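Local coordinates for metallo-beta-lactamase (Chryseobacterium indologenes, PDB 3L6N), which hydrolyses the beta-lactam ring of penicillins, cephalosporins and carbapenems with the help of zinc, conferring resistance to these antibiotics, at residues A71-H76 with E115-G120; N102-K107 with H139-V144. All coordinates share one frame; numbering follows the deposited sequence.

Contact 1 (A71-H76 with E115-G120). With ZN (zinc ion), chain B.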
loop_
_atom_site.group_PDB
_atom_site.type_symbol
_atom_site.label_atom_id
_atom_site.label_comp_id
_atom_site.label_asym_id
_atom_site.label_seq_id
_atom_site.Cartn_x
_atom_site.Cartn_y
_atom_site.Cartn_z
ATOM N N ALA A 71 11.114 -8.614 1.137
ATOM C CA ALA A 71 9.701 -8.992 1.208
ATOM C C ALA A 71 8.845 -7.931 0.538
ATOM O O ALA A 71 9.179 -6.734 0.574
ATOM C CB ALA A 71 9.268 -9.189 2.647
ATOM N N VAL A 72 7.749 -8.369 -0.075
ATOM C CA VAL A 72 6.795 -7.441 -0.695
ATOM C C VAL A 72 5.414 -7.823 -0.196
ATOM O O VAL A 72 5.003 -8.983 -0.347
ATOM C CB VAL A 72 6.836 -7.556 -2.233
ATOM C CG1 VAL A 72 5.754 -6.677 -2.884
ATOM C CG2 VAL A 72 8.225 -7.185 -2.763
ATOM N N PHE A 73 4.718 -6.869 0.418
ATOM C CA PHE A 73 3.332 -7.059 0.867
ATOM C C PHE A 73 2.381 -6.268 -0.027
ATOM O O PHE A 73 2.610 -5.089 -0.266
ATOM C CB PHE A 73 3.167 -6.585 2.316
ATOM C CG PHE A 73 3.714 -7.538 3.337
ATOM C CD1 PHE A 73 5.091 -7.692 3.517
ATOM C CD2 PHE A 73 2.842 -8.262 4.148
ATOM C CE1 PHE A 73 5.600 -8.569 4.473
ATOM C CE2 PHE A 73 3.341 -9.150 5.115
ATOM C CZ PHE A 73 4.727 -9.300 5.275
ATOM N N ALA A 74 1.317 -6.917 -0.495
ATOM C CA ALA A 74 0.310 -6.252 -1.338
ATOM C C ALA A 74 -0.923 -5.929 -0.522
ATOM O O ALA A 74 -1.418 -6.791 0.214
ATOM C CB ALA A 74 -0.081 -7.168 -2.513
ATOM N N THR A 75 -1.425 -4.699 -0.654
ATOM C CA THR A 75 -2.611 -4.296 0.099
ATOM C C THR A 75 -3.930 -4.461 -0.667
ATOM O O THR A 75 -5.008 -4.231 -0.113
ATOM C CB THR A 75 -2.504 -2.884 0.727
ATOM O OG1 THR A 75 -2.450 -1.900 -0.310
ATOM C CG2 THR A 75 -1.277 -2.774 1.627
ATOM N N HIS A 76 -3.828 -4.827 -1.943
ATOM C CA HIS A 76 -4.910 -5.481 -2.707
ATOM C C HIS A 76 -4.390 -5.889 -4.087
ATOM O O HIS A 76 -3.176 -5.789 -4.340
ATOM C CB HIS A 76 -6.271 -4.704 -2.740
ATOM C CG HIS A 76 -6.250 -3.371 -3.431
ATOM N ND1 HIS A 76 -5.816 -2.216 -2.813
ATOM C CD2 HIS A 76 -6.728 -2.993 -4.639
ATOM C CE1 HIS A 76 -5.963 -1.194 -3.642
ATOM N NE2 HIS A 76 -6.515 -1.639 -4.756
ATOM N N GLU A 115 3.649 -16.312 -0.064
ATOM C CA GLU A 115 3.246 -16.413 1.332
ATOM C C GLU A 115 1.863 -15.815 1.534
ATOM O O GLU A 115 1.492 -14.855 0.863
ATOM C CB GLU A 115 4.238 -15.700 2.269
ATOM C CG GLU A 115 5.701 -15.680 1.820
ATOM C CD GLU A 115 6.336 -17.054 1.738
ATOM O OE1 GLU A 115 7.064 -17.308 0.749
ATOM O OE2 GLU A 115 6.110 -17.871 2.656
ATOM N N ILE A 116 1.119 -16.362 2.488
ATOM C CA ILE A 116 -0.252 -15.934 2.753
ATOM C C ILE A 116 -0.335 -15.095 4.016
ATOM O O ILE A 116 0.056 -15.540 5.105
ATOM C CB ILE A 116 -1.212 -17.156 2.896
ATOM C CG1 ILE A 116 -1.040 -18.119 1.718
ATOM C CG2 ILE A 116 -2.670 -16.702 3.098
ATOM C CD1 ILE A 116 -1.215 -17.498 0.361
ATOM N N ILE A 117 -0.862 -13.881 3.874
ATOM C CA ILE A 117 -0.996 -12.965 5.004
ATOM C C ILE A 117 -1.999 -13.484 6.035
ATOM O O ILE A 117 -3.114 -13.888 5.690
ATOM C CB ILE A 117 -1.421 -11.545 4.547
ATOM C CG1 ILE A 117 -0.297 -10.914 3.711
ATOM C CG2 ILE A 117 -1.808 -10.660 5.754
ATOM C CD1 ILE A 117 -0.671 -9.563 3.103
ATOM N N LYS A 118 -1.584 -13.477 7.298
ATOM C CA LYS A 118 -2.516 -13.681 8.403
ATOM C C LYS A 118 -2.897 -12.317 8.958
ATOM O O LYS A 118 -2.074 -11.614 9.552
ATOM C CB LYS A 118 -1.888 -14.544 9.501
ATOM C CG LYS A 118 -1.576 -15.959 9.090
ATOM C CD LYS A 118 -1.126 -16.751 10.303
ATOM C CE LYS A 118 -1.130 -18.233 10.012
ATOM N NZ LYS A 118 -0.648 -18.993 11.204
ATOM N N THR A 119 -4.142 -11.920 8.732
ATOM C CA THR A 119 -4.555 -10.588 9.125
ATOM C C THR A 119 -4.706 -10.464 10.637
ATOM O O THR A 119 -5.093 -11.420 11.318
ATOM C CB THR A 119 -5.829 -10.125 8.401
ATOM O OG1 THR A 119 -6.875 -11.086 8.599
ATOM C CG2 THR A 119 -5.557 -9.954 6.911
ATOM N N GLY A 120 -4.358 -9.296 11.158
ATOM C CA GLY A 120 -4.545 -9.007 12.569
ATOM C C GLY A 120 -3.460 -9.563 13.465
ATOM O O GLY A 120 -3.515 -9.372 14.678
HETATM ZN ZN ZN B . -7.305 -0.429 -6.277
HETATM O O HOH W 1 -5.956 0.820 -6.795
#
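Phe73 and Ile117 mark the nearest backbone approach of 71-76 and 115-120, with their CA atoms 8.4 Å apart: too far for direct strand pairing, because strand 94-97 lies between strands 69-73 and 115-116 in the sheet. The gap is bridged mainly by one branch of Ile117. Its CB points toward 71-76, and CG1, placed anti to the carbonyl carbon (chi1 -66°), continues through an extended second torsion (chi2 175°) to the methyl CD1. Ile117 CD1 lies 3.9 Å from Phe73 CD2, approaching the ring obliquely, while Ile117 CG1 stands 4.1 Å from the same ring carbon. With CG anti to the carbonyl carbon (chi1 -77°), the Phe73 ring swings its CD2 corner to the Ile117 branch. Ile117 CD1 is also 4.1 Å from Ala74 O. The contact is thus small, buried and apolar, with the ring and the aliphatic branch meeting by van der Waals packing. Past the end of strand 69-73 the chain runs on through Ala74 and Thr75 to His76, whose NE2 binds zinc at 2.1 Å, so the packed strand end leads straight into the metal site, as is usual for the metallo-beta-lactamase fold. Around Phe73, Tyr96 stacks on the ring, and Phe130 and Tyr123 meet it edge-to-face. Ile117 touches Tyr96 and Val132, which places the contact between the seven-stranded sheet and strand 128-133 of the second sheet.

Contact 2 (N102-K107 with H139-V144). With ZN (zinc ion), chain B.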
loop_
_atom_site.group_PDB
_atom_site.type_symbol
_atom_site.label_atom_id
_atom_site.label_comp_id
_atom_site.label_asym_id
_atom_site.label_seq_id
_atom_site.Cartn_x
_atom_site.Cartn_y
_atom_site.Cartn_z
ATOM N N ASN A 102 -5.076 -13.074 -3.542
ATOM C CA ASN A 102 -4.588 -14.105 -4.443
ATOM C C ASN A 102 -5.671 -14.655 -5.348
ATOM O O ASN A 102 -5.404 -14.927 -6.504
ATOM C CB ASN A 102 -3.903 -15.238 -3.671
ATOM C CG ASN A 102 -2.475 -14.889 -3.301
ATOM O OD1 ASN A 102 -1.812 -14.123 -4.002
ATOM N ND2 ASN A 102 -1.992 -15.451 -2.199
ATOM N N GLU A 103 -6.884 -14.812 -4.824
ATOM C CA GLU A 103 -8.003 -15.282 -5.635
ATOM C C GLU A 103 -8.292 -14.307 -6.769
ATOM O O GLU A 103 -8.581 -14.725 -7.889
ATOM C CB GLU A 103 -9.242 -15.456 -4.772
ATOM C CG GLU A 103 -9.227 -16.726 -3.956
ATOM C CD GLU A 103 -10.176 -16.668 -2.778
ATOM O OE1 GLU A 103 -10.948 -15.690 -2.652
ATOM O OE2 GLU A 103 -10.145 -17.616 -1.967
ATOM N N PHE A 104 -8.200 -13.007 -6.479
ATOM C CA PHE A 104 -8.389 -11.988 -7.509
ATOM C C PHE A 104 -7.255 -11.992 -8.538
ATOM O O PHE A 104 -7.500 -11.890 -9.732
ATOM C CB PHE A 104 -8.498 -10.591 -6.886
ATOM C CG PHE A 104 -9.831 -10.293 -6.235
ATOM C CD1 PHE A 104 -9.966 -9.146 -5.458
ATOM C CD2 PHE A 104 -10.941 -11.129 -6.395
ATOM C CE1 PHE A 104 -11.175 -8.811 -4.862
ATOM C CE2 PHE A 104 -12.174 -10.812 -5.792
ATOM C CZ PHE A 104 -12.290 -9.642 -5.020
ATOM N N LEU A 105 -6.011 -12.099 -8.067
ATOM C CA LEU A 105 -4.863 -12.155 -8.965
ATOM C C LEU A 105 -4.974 -13.331 -9.930
ATOM O O LEU A 105 -4.790 -13.175 -11.133
ATOM C CB LEU A 105 -3.555 -12.234 -8.170
ATOM C CG LEU A 105 -3.154 -10.962 -7.416
ATOM C CD1 LEU A 105 -2.053 -11.279 -6.400
ATOM C CD2 LEU A 105 -2.732 -9.855 -8.380
ATOM N N LYS A 106 -5.303 -14.499 -9.387
ATOM C CA LYS A 106 -5.453 -15.703 -10.197
ATOM C C LYS A 106 -6.589 -15.548 -11.229
ATOM O O LYS A 106 -6.413 -15.870 -12.408
ATOM C CB LYS A 106 -5.681 -16.906 -9.281
ATOM C CG LYS A 106 -5.688 -18.257 -9.974
ATOM C CD LYS A 106 -4.331 -18.603 -10.590
ATOM C CE LYS A 106 -4.189 -20.108 -10.849
ATOM N NZ LYS A 106 -5.233 -20.665 -11.765
ATOM N N LYS A 107 -7.738 -15.051 -10.777
ATOM C CA LYS A 107 -8.893 -14.785 -11.652
ATOM C C LYS A 107 -8.510 -13.843 -12.798
ATOM O O LYS A 107 -8.967 -14.001 -13.947
ATOM C CB LYS A 107 -10.046 -14.200 -10.818
ATOM C CG LYS A 107 -11.259 -13.680 -11.588
ATOM C CD LYS A 107 -12.074 -14.801 -12.186
ATOM C CE LYS A 107 -13.479 -14.316 -12.553
ATOM N NZ LYS A 107 -13.420 -13.371 -13.719
ATOM N N HIS A 139 -12.926 0.176 -1.153
ATOM C CA HIS A 139 -12.386 0.407 -2.484
ATOM C C HIS A 139 -12.426 -0.885 -3.311
ATOM O O HIS A 139 -12.746 -0.847 -4.491
ATOM C CB HIS A 139 -10.955 0.944 -2.377
ATOM C CG HIS A 139 -10.190 0.886 -3.663
ATOM N ND1 HIS A 139 -10.426 1.742 -4.719
ATOM C CD2 HIS A 139 -9.205 0.050 -4.069
ATOM C CE1 HIS A 139 -9.612 1.447 -5.714
ATOM N NE2 HIS A 139 -8.857 0.426 -5.345
ATOM N N THR A 140 -12.064 -2.003 -2.681
ATOM C CA THR A 140 -12.280 -3.336 -3.240
ATOM C C THR A 140 -12.730 -4.277 -2.121
ATOM O O THR A 140 -12.765 -3.886 -0.943
ATOM C CB THR A 140 -10.985 -3.915 -3.826
ATOM O OG1 THR A 140 -9.964 -3.855 -2.823
ATOM C CG2 THR A 140 -10.544 -3.140 -5.075
ATOM N N ALA A 141 -13.049 -5.523 -2.473
ATOM C CA ALA A 141 -13.471 -6.497 -1.468
ATOM C C ALA A 141 -12.297 -7.001 -0.633
ATOM O O ALA A 141 -12.487 -7.527 0.467
ATOM C CB ALA A 141 -14.190 -7.676 -2.136
ATOM N N ASP A 142 -11.082 -6.846 -1.163
ATOM C CA ASP A 142 -9.883 -7.422 -0.548
ATOM C C ASP A 142 -8.955 -6.397 0.105
ATOM O O ASP A 142 -7.898 -6.757 0.632
ATOM C CB ASP A 142 -9.092 -8.264 -1.571
ATOM C CG ASP A 142 -8.508 -7.423 -2.715
ATOM O OD1 ASP A 142 -9.161 -6.456 -3.153
ATOM O OD2 ASP A 142 -7.394 -7.751 -3.194
ATOM N N ASN A 143 -9.314 -5.121 0.048
ATOM C CA ASN A 143 -8.391 -4.106 0.568
ATOM C C ASN A 143 -8.052 -4.294 2.043
ATOM O O ASN A 143 -8.932 -4.572 2.864
ATOM C CB ASN A 143 -8.820 -2.657 0.244
ATOM C CG ASN A 143 -10.257 -2.310 0.661
ATOM O OD1 ASN A 143 -10.825 -1.373 0.108
ATOM N ND2 ASN A 143 -10.820 -3.008 1.647
ATOM N N VAL A 144 -6.767 -4.161 2.353
ATOM C CA VAL A 144 -6.279 -4.250 3.726
ATOM C C VAL A 144 -5.465 -3.000 4.043
ATOM O O VAL A 144 -5.036 -2.289 3.135
ATOM C CB VAL A 144 -5.425 -5.518 3.968
ATOM C CG1 VAL A 144 -6.297 -6.768 3.892
ATOM C CG2 VAL A 144 -4.251 -5.607 2.966
HETATM ZN ZN ZN B . -7.305 -0.429 -6.277
HETATM O O HOH W 1 -5.956 0.820 -6.795
#
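The Phe104 ring turns its edge, not a face, to loop 139-144: Asp142 OD1 and the Ala141 methyl both lie near the ring plane. Asp142 OD1 sits 3.5 Å from Phe104 CE1 and Asp142 CG 3.6 Å from Phe104 CD1, with the carboxylate and ring planes 69° apart. Further round the rim, Phe104 CZ meets the CB of Ala141 at 4.0 Å. The CD1-CE1 side of the Phe104 ring thus faces the carboxylate, probably a mildly favourable edge-on contact. Asp142 is held in this position by polar bonds. Thr140 OG1 donates to Asp142 OD1 at 2.7 Å, arriving on the anti side and 31° out of the carboxylate plane, while Asp142 OD2 is hydrogen-bonded to Thr101 OG1, a residue of the same helix as Phe104. Asp142 also packs on His76 and Thr140 on His78, placing both next to zinc ligands. This ties helix 99-107 to the zinc-bearing loop between strands 128-133 and 145-148 of the metallo-beta-lactamase fold. His139, within that loop, binds zinc through NE2 at 2.0 Å; His76, His78 and a water, the last at 1.9 Å from the metal, complete the site. Inside the loop, the Asn143 side chain folds back so that Asn143 OD1 accepts the N-H of Thr140 N at 3.1 Å, nearly straight at 169° but from above the carbonyl plane.

Overall arrangement
The centres of contacts 1 and 2 are 12 Å apart, and their segments alternate along the chain: 71-76, 102-107, 115-120, 139-144. Contact 1 lies between the two sheets, at the side of the seven-stranded sheet that ends in strand 115-116, whereas contact 2 sets helix 99-107 against the loop leading into strand 145-148 of the five-stranded sheet. Helix 99-107 and strand 115-116 follow each other in sequence, linking the two. The two contacts also meet directly, through a probable hydrogen bond from Val144 N to Thr75 O. Each supplies one histidine, His76 and His139, to the same zinc, so the two sheets converge on the metal site where the beta-lactam is probably hydrolysed.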